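Local coordinates for protein Non-atp dependent l-selective hydantoinase (Arthrobacter aurescens, PDB 1GKR) that hydrolyses the cyclic amide ring of hydantoins, preferring aryl-substituted ones, with two zinc ions per subunit and an enantioselectivity that depends on the substrate, at residues A105-K110 and H139-V144; E92-F97 and A122-G127; D21-D26 and A34-V39. One frame throughout, in Å; residues are numbered along the deposited sequence.

Interaction 1: A105-K110 and H139-V144; sequences AFLEKK and HDAGAV
Phe106 meets the segment 139-144 with the far half of its ring, laid against the backbone that leaves the helix 132-140. Its first torsion swings CG anti to the backbone N (chi1 -176°), which carries the ring out from the helix 103-116 to the Ala141-Ala143 turn. The two ends of that turn divide the ring between them: Phe106 CE2 lies 3.9 Å from Ala141 CB, and Phe106 CE1 lies 3.7 Å from Ala143 CB. Between the two methyls, Phe106 CZ comes to 3.6 Å from Ala143 N, an oblique approach, while the carbonyl O of Ala141 stands at the ring edge near its plane, 3.7 Å from Phe106 CE2. The contact is thus van der Waals packing on a helix terminus. Gly142, with positive phi (112°) and its N bonded to His139 O at 3.0 Å, is the first residue to leave helical angles and closes a Schellman motif.

One helical turn along, the extended chain of Lys110 runs beside this site and brings its NZ to 3.9 Å from Ala141 O, too far for a firm bond. Leu107 adds a peripheral touch, its CD1 being 4.3 Å from Ala141 CB. Strand 120-123 is the shared neighbour: Leu123 touches both Phe106 and Lys110, and Val144 pairs with Leu123 through the backbone, so both segments meet the same strand.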
loop_
_atom_site.group_PDB
_atom_site.type_symbol
_atom_site.label_atom_id
_atom_site.label_comp_id
_atom_site.label_asym_id
_atom_site.label_seq_id
_atom_site.Cartn_x
_atom_site.Cartn_y
_atom_site.Cartn_z
ATOM N N ALA A 105 19.296 -38.046 -17.226
ATOM C CA ALA A 105 20.293 -37.427 -16.365
ATOM C C ALA A 105 19.883 -37.542 -14.906
ATOM O O ALA A 105 20.731 -37.744 -14.023
ATOM C CB ALA A 105 20.473 -35.967 -16.744
ATOM N N PHE A 106 18.573 -37.418 -14.673
ATOM C CA PHE A 106 17.990 -37.475 -13.342
ATOM C C PHE A 106 18.140 -38.871 -12.754
ATOM O O PHE A 106 18.629 -39.026 -11.631
ATOM C CB PHE A 106 16.510 -37.095 -13.406
ATOM C CG PHE A 106 15.834 -37.036 -12.063
ATOM C CD1 PHE A 106 15.899 -35.880 -11.282
ATOM C CD2 PHE A 106 15.156 -38.140 -11.562
ATOM C CE1 PHE A 106 15.301 -35.826 -10.018
ATOM C CE2 PHE A 106 14.555 -38.100 -10.299
ATOM C CZ PHE A 106 14.630 -36.941 -9.529
ATOM N N LEU A 107 17.708 -39.881 -13.506
ATOM C CA LEU A 107 17.806 -41.267 -13.045
ATOM C C LEU A 107 19.246 -41.665 -12.739
ATOM O O LEU A 107 19.507 -42.431 -11.805
ATOM C CB LEU A 107 17.249 -42.233 -14.090
ATOM C CG LEU A 107 15.791 -42.684 -14.022
ATOM C CD1 LEU A 107 15.143 -42.248 -12.730
ATOM C CD2 LEU A 107 15.062 -42.107 -15.194
ATOM N N GLU A 108 20.178 -41.145 -13.531
ATOM C CA GLU A 108 21.577 -41.463 -13.333
ATOM C C GLU A 108 22.106 -40.819 -12.059
ATOM O O GLU A 108 22.809 -41.471 -11.283
ATOM C CB GLU A 108 22.406 -41.011 -14.542
ATOM C CG GLU A 108 23.851 -41.518 -14.554
ATOM C CD GLU A 108 23.962 -43.038 -14.367
ATOM O OE1 GLU A 108 23.108 -43.777 -14.918
ATOM O OE2 GLU A 108 24.909 -43.491 -13.679
ATOM N N LYS A 109 21.756 -39.550 -11.832
ATOM C CA LYS A 109 22.216 -38.847 -10.636
ATOM C C LYS A 109 21.651 -39.517 -9.385
ATOM O O LYS A 109 22.331 -39.626 -8.371
ATOM C CB LYS A 109 21.806 -37.369 -10.671
ATOM C CG LYS A 109 22.416 -36.568 -9.527
ATOM C CD LYS A 109 21.884 -35.139 -9.415
ATOM C CE LYS A 109 22.681 -34.176 -10.249
ATOM N NZ LYS A 109 22.699 -32.826 -9.627
ATOM N N LYS A 110 20.413 -39.985 -9.468
ATOM C CA LYS A 110 19.775 -40.642 -8.339
ATOM C C LYS A 110 20.499 -41.928 -7.963
ATOM O O LYS A 110 20.686 -42.239 -6.780
ATOM C CB LYS A 110 18.331 -40.949 -8.696
ATOM C CG LYS A 110 17.602 -41.839 -7.721
ATOM C CD LYS A 110 16.164 -41.915 -8.165
ATOM C CE LYS A 110 15.432 -43.102 -7.593
ATOM N NZ LYS A 110 14.079 -43.152 -8.226
ATOM N N HIS A 139 9.266 -35.132 -12.470
ATOM C CA HIS A 139 8.293 -35.055 -11.390
ATOM C C HIS A 139 7.835 -36.470 -11.055
ATOM O O HIS A 139 7.855 -36.881 -9.884
ATOM C CB HIS A 139 7.077 -34.232 -11.813
ATOM C CG HIS A 139 5.978 -34.223 -10.795
ATOM N ND1 HIS A 139 6.100 -33.598 -9.575
ATOM C CD2 HIS A 139 4.753 -34.800 -10.801
ATOM C CE1 HIS A 139 4.998 -33.792 -8.872
ATOM N NE2 HIS A 139 4.165 -34.519 -9.592
ATOM N N ASP A 140 7.428 -37.205 -12.094
ATOM C CA ASP A 140 6.962 -38.580 -11.935
ATOM C C ASP A 140 8.054 -39.525 -11.446
ATOM O O ASP A 140 7.760 -40.568 -10.865
ATOM C CB ASP A 140 6.371 -39.109 -13.244
ATOM C CG ASP A 140 5.053 -38.430 -13.617
ATOM O OD1 ASP A 140 4.252 -38.108 -12.708
ATOM O OD2 ASP A 140 4.806 -38.235 -14.829
ATOM N N ALA A 141 9.314 -39.166 -11.668
ATOM C CA ALA A 141 10.405 -40.016 -11.210
ATOM C C ALA A 141 10.806 -39.673 -9.782
ATOM O O ALA A 141 11.743 -40.266 -9.245
ATOM C CB ALA A 141 11.600 -39.889 -12.131
ATOM N N GLY A 142 10.121 -38.707 -9.171
ATOM C CA GLY A 142 10.443 -38.370 -7.797
ATOM C C GLY A 142 11.071 -37.028 -7.463
ATOM O O GLY A 142 11.348 -36.757 -6.292
ATOM N N ALA A 143 11.310 -36.184 -8.458
ATOM C CA ALA A 143 11.893 -34.877 -8.175
ATOM C C ALA A 143 10.955 -34.126 -7.226
ATOM O O ALA A 143 9.740 -34.174 -7.408
ATOM C CB ALA A 143 12.055 -34.095 -9.463
ATOM N N VAL A 144 11.495 -33.448 -6.216
ATOM C CA VAL A 144 10.627 -32.707 -5.308
ATOM C C VAL A 144 10.330 -31.326 -5.843
ATOM O O VAL A 144 9.313 -30.732 -5.497
ATOM C CB VAL A 144 11.236 -32.518 -3.927
ATOM C CG1 VAL A 144 11.219 -33.812 -3.186
ATOM C CG2 VAL A 144 12.639 -31.985 -4.051
#

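Interaction 2: E92-F97 and A122-G127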
loop_
_atom_site.group_PDB
_atom_site.type_symbol
_atom_site.label_atom_id
_atom_site.label_comp_id
_atom_site.label_asym_id
_atom_site.label_seq_id
_atom_site.Cartn_x
_atom_site.Cartn_y
_atom_site.Cartn_z
ATOM N N GLU A 92 19.839 -31.707 -3.699
ATOM C CA GLU A 92 20.853 -31.301 -4.688
ATOM C C GLU A 92 20.265 -30.521 -5.830
ATOM O O GLU A 92 19.300 -30.978 -6.444
ATOM C CB GLU A 92 21.535 -32.515 -5.311
ATOM C CG GLU A 92 22.980 -32.708 -4.935
ATOM C CD GLU A 92 23.906 -31.628 -5.442
ATOM O OE1 GLU A 92 24.080 -31.470 -6.678
ATOM O OE2 GLU A 92 24.470 -30.941 -4.575
ATOM N N MET A 93 20.854 -29.365 -6.128
ATOM C CA MET A 93 20.391 -28.547 -7.242
ATOM C C MET A 93 20.781 -29.287 -8.527
ATOM O O MET A 93 21.601 -30.207 -8.499
ATOM C CB MET A 93 21.043 -27.169 -7.201
ATOM C CG MET A 93 20.753 -26.390 -5.937
ATOM S SD MET A 93 19.311 -25.286 -6.011
ATOM C CE MET A 93 18.331 -26.066 -7.263
ATOM N N PRO A 94 20.222 -28.883 -9.676
ATOM C CA PRO A 94 20.569 -29.590 -10.903
ATOM C C PRO A 94 21.652 -28.939 -11.731
ATOM O O PRO A 94 21.744 -29.202 -12.921
ATOM C CB PRO A 94 19.244 -29.616 -11.633
ATOM C CG PRO A 94 18.744 -28.220 -11.373
ATOM C CD PRO A 94 19.141 -27.915 -9.929
ATOM N N ILE A 95 22.459 -28.082 -11.118
ATOM C CA ILE A 95 23.530 -27.416 -11.854
ATOM C C ILE A 95 24.757 -28.306 -11.777
ATOM O O ILE A 95 25.455 -28.327 -10.760
ATOM C CB ILE A 95 23.947 -26.071 -11.234
ATOM C CG1 ILE A 95 22.727 -25.221 -10.876
ATOM C CG2 ILE A 95 24.865 -25.350 -12.197
ATOM C CD1 ILE A 95 22.121 -24.483 -12.003
ATOM N N THR A 96 25.023 -29.034 -12.847
ATOM C CA THR A 96 26.171 -29.924 -12.889
ATOM C C THR A 96 26.325 -30.369 -14.328
ATOM O O THR A 96 25.595 -29.901 -15.194
ATOM C CB THR A 96 25.957 -31.172 -11.960
ATOM O OG1 THR A 96 27.076 -32.050 -12.082
ATOM C CG2 THR A 96 24.706 -31.935 -12.334
ATOM N N PHE A 97 27.291 -31.239 -14.600
ATOM C CA PHE A 97 27.432 -31.736 -15.954
ATOM C C PHE A 97 27.561 -33.239 -15.940
ATOM O O PHE A 97 28.421 -33.789 -15.249
ATOM C CB PHE A 97 28.635 -31.161 -16.677
ATOM C CG PHE A 97 28.626 -31.475 -18.145
ATOM C CD1 PHE A 97 27.886 -30.690 -19.032
ATOM C CD2 PHE A 97 29.273 -32.609 -18.635
ATOM C CE1 PHE A 97 27.786 -31.035 -20.389
ATOM C CE2 PHE A 97 29.183 -32.966 -19.984
ATOM C CZ PHE A 97 28.437 -32.177 -20.862
ATOM N N ALA A 122 17.127 -35.515 -1.491
ATOM C CA ALA A 122 15.997 -35.336 -2.381
ATOM C C ALA A 122 16.632 -34.658 -3.599
ATOM O O ALA A 122 17.715 -34.073 -3.488
ATOM C CB ALA A 122 14.965 -34.421 -1.748
ATOM N N LEU A 123 15.972 -34.708 -4.750
ATOM C CA LEU A 123 16.547 -34.100 -5.934
ATOM C C LEU A 123 15.691 -33.108 -6.687
ATOM O O LEU A 123 14.474 -33.252 -6.790
ATOM C CB LEU A 123 16.975 -35.183 -6.907
ATOM C CG LEU A 123 18.092 -36.080 -6.415
ATOM C CD1 LEU A 123 18.300 -37.174 -7.423
ATOM C CD2 LEU A 123 19.362 -35.275 -6.231
ATOM N N TYR A 124 16.369 -32.102 -7.225
ATOM C CA TYR A 124 15.763 -31.061 -8.038
ATOM C C TYR A 124 15.955 -31.487 -9.478
ATOM O O TYR A 124 16.867 -32.247 -9.798
ATOM C CB TYR A 124 16.529 -29.754 -7.918
ATOM C CG TYR A 124 16.198 -28.891 -6.754
ATOM C CD1 TYR A 124 15.022 -28.140 -6.737
ATOM C CD2 TYR A 124 17.102 -28.751 -5.693
ATOM C CE1 TYR A 124 14.759 -27.261 -5.699
ATOM C CE2 TYR A 124 16.849 -27.879 -4.650
ATOM C CZ TYR A 124 15.677 -27.135 -4.660
ATOM O OH TYR A 124 15.419 -26.255 -3.644
ATOM N N GLY A 125 15.103 -30.967 -10.344
ATOM C CA GLY A 125 15.234 -31.216 -11.757
ATOM C C GLY A 125 15.546 -29.813 -12.245
ATOM O O GLY A 125 15.402 -28.848 -11.489
ATOM N N GLY A 126 15.984 -29.671 -13.483
ATOM C CA GLY A 126 16.276 -28.343 -13.973
ATOM C C GLY A 126 15.220 -27.879 -14.955
ATOM O O GLY A 126 14.641 -28.671 -15.701
ATOM N N GLY A 127 14.957 -26.582 -14.941
ATOM C CA GLY A 127 13.994 -26.017 -15.854
ATOM C C GLY A 127 14.777 -25.026 -16.682
ATOM O O GLY A 127 15.012 -23.893 -16.251
HETATM O O HOH W 1 19.556 -32.568 -8.739
#
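Glu92 and Leu123 form a parallel beta bridge between the neighbouring strands 87-92 and 120-123 of the TIM-barrel-type amidohydrolase domain, with CA atoms 5.3 Å apart. Two backbone bonds flank it: Glu92 N donates to Ala122 O at 3.2 Å, bent to 142° at the hydrogen, and Tyr124 N donates to Glu92 O, straighter at 153°. In the side chains of this pair, Glu92 CB rests on Leu123 CD2, while the bent Glu92 chain leads its carboxylate away to the backbone N of Ile63 and Ile64. Water 1 lies within hydrogen-bonding distance of both Glu92 O and Tyr124 O and so can link the two carbonyls, though it has more acceptors around it than protons to give.

Met93 points its CB away from the second segment, but bends at chi2 and chi3 return the thioether to Tyr124. Its CE sits over one ring face, 3.5 Å from the Tyr124 centroid and 17° off the normal, a CH-pi contact; SD is oblique to the ring, at 4.3 Å from the centroid, giving a Met-aromatic pair. The two side chains run alongside, pointing the same way. Met93 also touches His60 and His62, ligands of a zinc ion, and the nearest atom of its side chain is about 5 Å from a bound zinc ion, consistent with a second-shell position. The Tyr124 hydroxyl bonds to Glu59 O, fixing the far end of the ring.

Pro94 next turns its ring toward the glycine run. Its CD packs obliquely on Tyr124 CB, and its CG meets the backbone beyond, lying 3.4 Å from Gly125 O and 3.6 Å from Gly126 CA.

Interaction 3: D21-D26 and A34-V39; sequences DILVKD and ADTSDV
One polar bond joins Asp21 to Thr36: the Thr36 OG1 hydroxyl donates to Asp21 OD2 over 2.7 Å. The oxygen is met on its anti side, 19° out of the carboxylate plane. On the threonine, chi1 of 52° sets OG1 between the backbone N and the carbonyl carbon and turns it to the aspartate, leaving CG2 to face Leu23. The other carboxylate oxygen, Asp21 OD1, accepts from Asn8 N, so each oxygen has its own partner and the group's rotation is held from two sides.

The apolar part lies next to this bond. Leu23 and Thr36 reach toward each other tip to tip, with Leu23 CD2 at 3.7 Å from Thr36 CG2. Val39 crosses Leu23 at about a right angle and adds a looser touch, its CG2 lying 4.1 Å from Leu23 CD1.

Within the loop, Ser37 OG donates to the syn lone pair of Asp35 OD2 at 3.0 Å, and Ser37 N gives a weak bond to Asp35 OD1.

Leu23 and Val39 both touch Ile5 of strand 2-7, while strand 28-33 pairs with 16-25 as a hairpin. The loop after that hairpin thus folds back over strand 16-25, and Ala34 at its start packs on Val383 of a second subunit.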
loop_
_atom_site.group_PDB
_atom_site.type_symbol
_atom_site.label_atom_id
_atom_site.label_comp_id
_atom_site.label_asym_id
_atom_site.label_seq_id
_atom_site.Cartn_x
_atom_site.Cartn_y
_atom_site.Cartn_z
ATOM N N ASP A 21 11.627 -38.030 26.354
ATOM C CA ASP A 21 12.555 -39.014 25.830
ATOM C C ASP A 21 12.003 -39.505 24.498
ATOM O O ASP A 21 10.776 -39.595 24.311
ATOM C CB ASP A 21 12.690 -40.205 26.781
ATOM C CG ASP A 21 13.330 -39.837 28.104
ATOM O OD1 ASP A 21 13.846 -38.700 28.235
ATOM O OD2 ASP A 21 13.320 -40.700 29.013
ATOM N N ILE A 22 12.909 -39.834 23.578
ATOM C CA ILE A 22 12.511 -40.316 22.265
ATOM C C ILE A 22 12.841 -41.786 22.109
ATOM O O ILE A 22 13.968 -42.213 22.344
ATOM C CB ILE A 22 13.204 -39.513 21.151
ATOM C CG1 ILE A 22 12.874 -38.032 21.320
ATOM C CG2 ILE A 22 12.731 -39.987 19.789
ATOM C CD1 ILE A 22 13.680 -37.133 20.453
ATOM N N LEU A 23 11.825 -42.550 21.730
ATOM C CA LEU A 23 11.937 -43.989 21.525
ATOM C C LEU A 23 11.879 -44.197 20.030
ATOM O O LEU A 23 10.884 -43.822 19.386
ATOM C CB LEU A 23 10.746 -44.735 22.136
ATOM C CG LEU A 23 10.326 -44.599 23.600
ATOM C CD1 LEU A 23 11.164 -45.498 24.468
ATOM C CD2 LEU A 23 10.421 -43.143 24.030
ATOM N N VAL A 24 12.930 -44.791 19.474
ATOM C CA VAL A 24 12.953 -45.040 18.049
ATOM C C VAL A 24 13.010 -46.520 17.715
ATOM O O VAL A 24 13.691 -47.312 18.377
ATOM C CB VAL A 24 14.118 -44.256 17.364
ATOM C CG1 VAL A 24 15.028 -43.689 18.405
ATOM C CG2 VAL A 24 14.873 -45.140 16.387
ATOM N N LYS A 25 12.238 -46.885 16.701
ATOM C CA LYS A 25 12.191 -48.253 16.227
ATOM C C LYS A 25 12.026 -48.274 14.708
ATOM O O LYS A 25 11.222 -47.530 14.140
ATOM C CB LYS A 25 11.047 -49.017 16.891
ATOM C CG LYS A 25 10.964 -50.451 16.432
ATOM C CD LYS A 25 10.117 -51.294 17.358
ATOM C CE LYS A 25 10.226 -52.774 16.987
ATOM N NZ LYS A 25 9.488 -53.652 17.948
ATOM N N ASP A 26 12.803 -49.136 14.064
ATOM C CA ASP A 26 12.785 -49.283 12.615
ATOM C C ASP A 26 13.039 -47.960 11.913
ATOM O O ASP A 26 12.387 -47.645 10.915
ATOM C CB ASP A 26 11.462 -49.886 12.134
ATOM C CG ASP A 26 11.254 -51.311 12.636
ATOM O OD1 ASP A 26 12.206 -52.124 12.549
ATOM O OD2 ASP A 26 10.136 -51.620 13.116
ATOM N N ALA A 34 7.337 -38.870 28.696
ATOM C CA ALA A 34 7.899 -38.147 29.822
ATOM C C ALA A 34 8.904 -38.973 30.603
ATOM O O ALA A 34 9.876 -38.438 31.131
ATOM C CB ALA A 34 6.778 -37.677 30.739
ATOM N N ASP A 35 8.682 -40.278 30.665
ATOM C CA ASP A 35 9.573 -41.157 31.410
ATOM C C ASP A 35 9.694 -42.538 30.766
ATOM O O ASP A 35 8.684 -43.156 30.411
ATOM C CB ASP A 35 9.062 -41.269 32.851
ATOM C CG ASP A 35 9.813 -42.298 33.665
ATOM O OD1 ASP A 35 9.396 -43.480 33.662
ATOM O OD2 ASP A 35 10.821 -41.920 34.303
ATOM N N THR A 36 10.932 -43.013 30.613
ATOM C CA THR A 36 11.176 -44.323 30.006
ATOM C C THR A 36 11.868 -45.309 30.961
ATOM O O THR A 36 12.397 -46.336 30.531
ATOM C CB THR A 36 12.017 -44.196 28.703
ATOM O OG1 THR A 36 13.202 -43.433 28.958
ATOM C CG2 THR A 36 11.213 -43.518 27.615
ATOM N N SER A 37 11.837 -44.992 32.255
ATOM C CA SER A 37 12.442 -45.822 33.300
ATOM C C SER A 37 12.367 -47.325 33.091
ATOM O O SER A 37 13.342 -48.038 33.340
ATOM C CB SER A 37 11.816 -45.504 34.657
ATOM O OG SER A 37 12.351 -44.310 35.192
ATOM N N ASP A 38 11.223 -47.815 32.638
ATOM C CA ASP A 38 11.100 -49.245 32.461
ATOM C C ASP A 38 10.816 -49.777 31.071
ATOM O O ASP A 38 9.858 -50.528 30.872
ATOM C CB ASP A 38 10.068 -49.782 33.445
ATOM C CG ASP A 38 10.544 -49.688 34.887
ATOM O OD1 ASP A 38 11.582 -50.315 35.218
ATOM O OD2 ASP A 38 9.884 -48.980 35.685
ATOM N N VAL A 39 11.649 -49.391 30.112
ATOM C CA VAL A 39 11.512 -49.873 28.744
ATOM C C VAL A 39 12.895 -50.311 28.310
ATOM O O VAL A 39 13.895 -49.715 28.717
ATOM C CB VAL A 39 11.001 -48.783 27.771
ATOM C CG1 VAL A 39 9.538 -48.497 28.026
ATOM C CG2 VAL A 39 11.804 -47.531 27.935
#

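How the interactions relate
Interactions 1 and 2 belong to one neighbourhood of the barrel domain, their centres 9 Å apart, whereas interaction 3 lies 37 to 39 Å from both, centre to centre, in the region of the N-terminal strands. Strand 120-123 is common to the first pair, being one side of interaction 2 and a neighbour of both segments of interaction 1. Independently, Lys109 of helix 103-116 reaches Glu92 at the end of strand 87-92 in a weak, long ion pair. Interaction 2 is wholly buried beside the metal site and relies on backbone pairing and aromatic contact. Farther out, the partly buried interaction 1 is apolar packing on a helix terminus. Interaction 3, mixing buried and exposed residues, depends on one side-chain hydrogen bond and a small apolar patch.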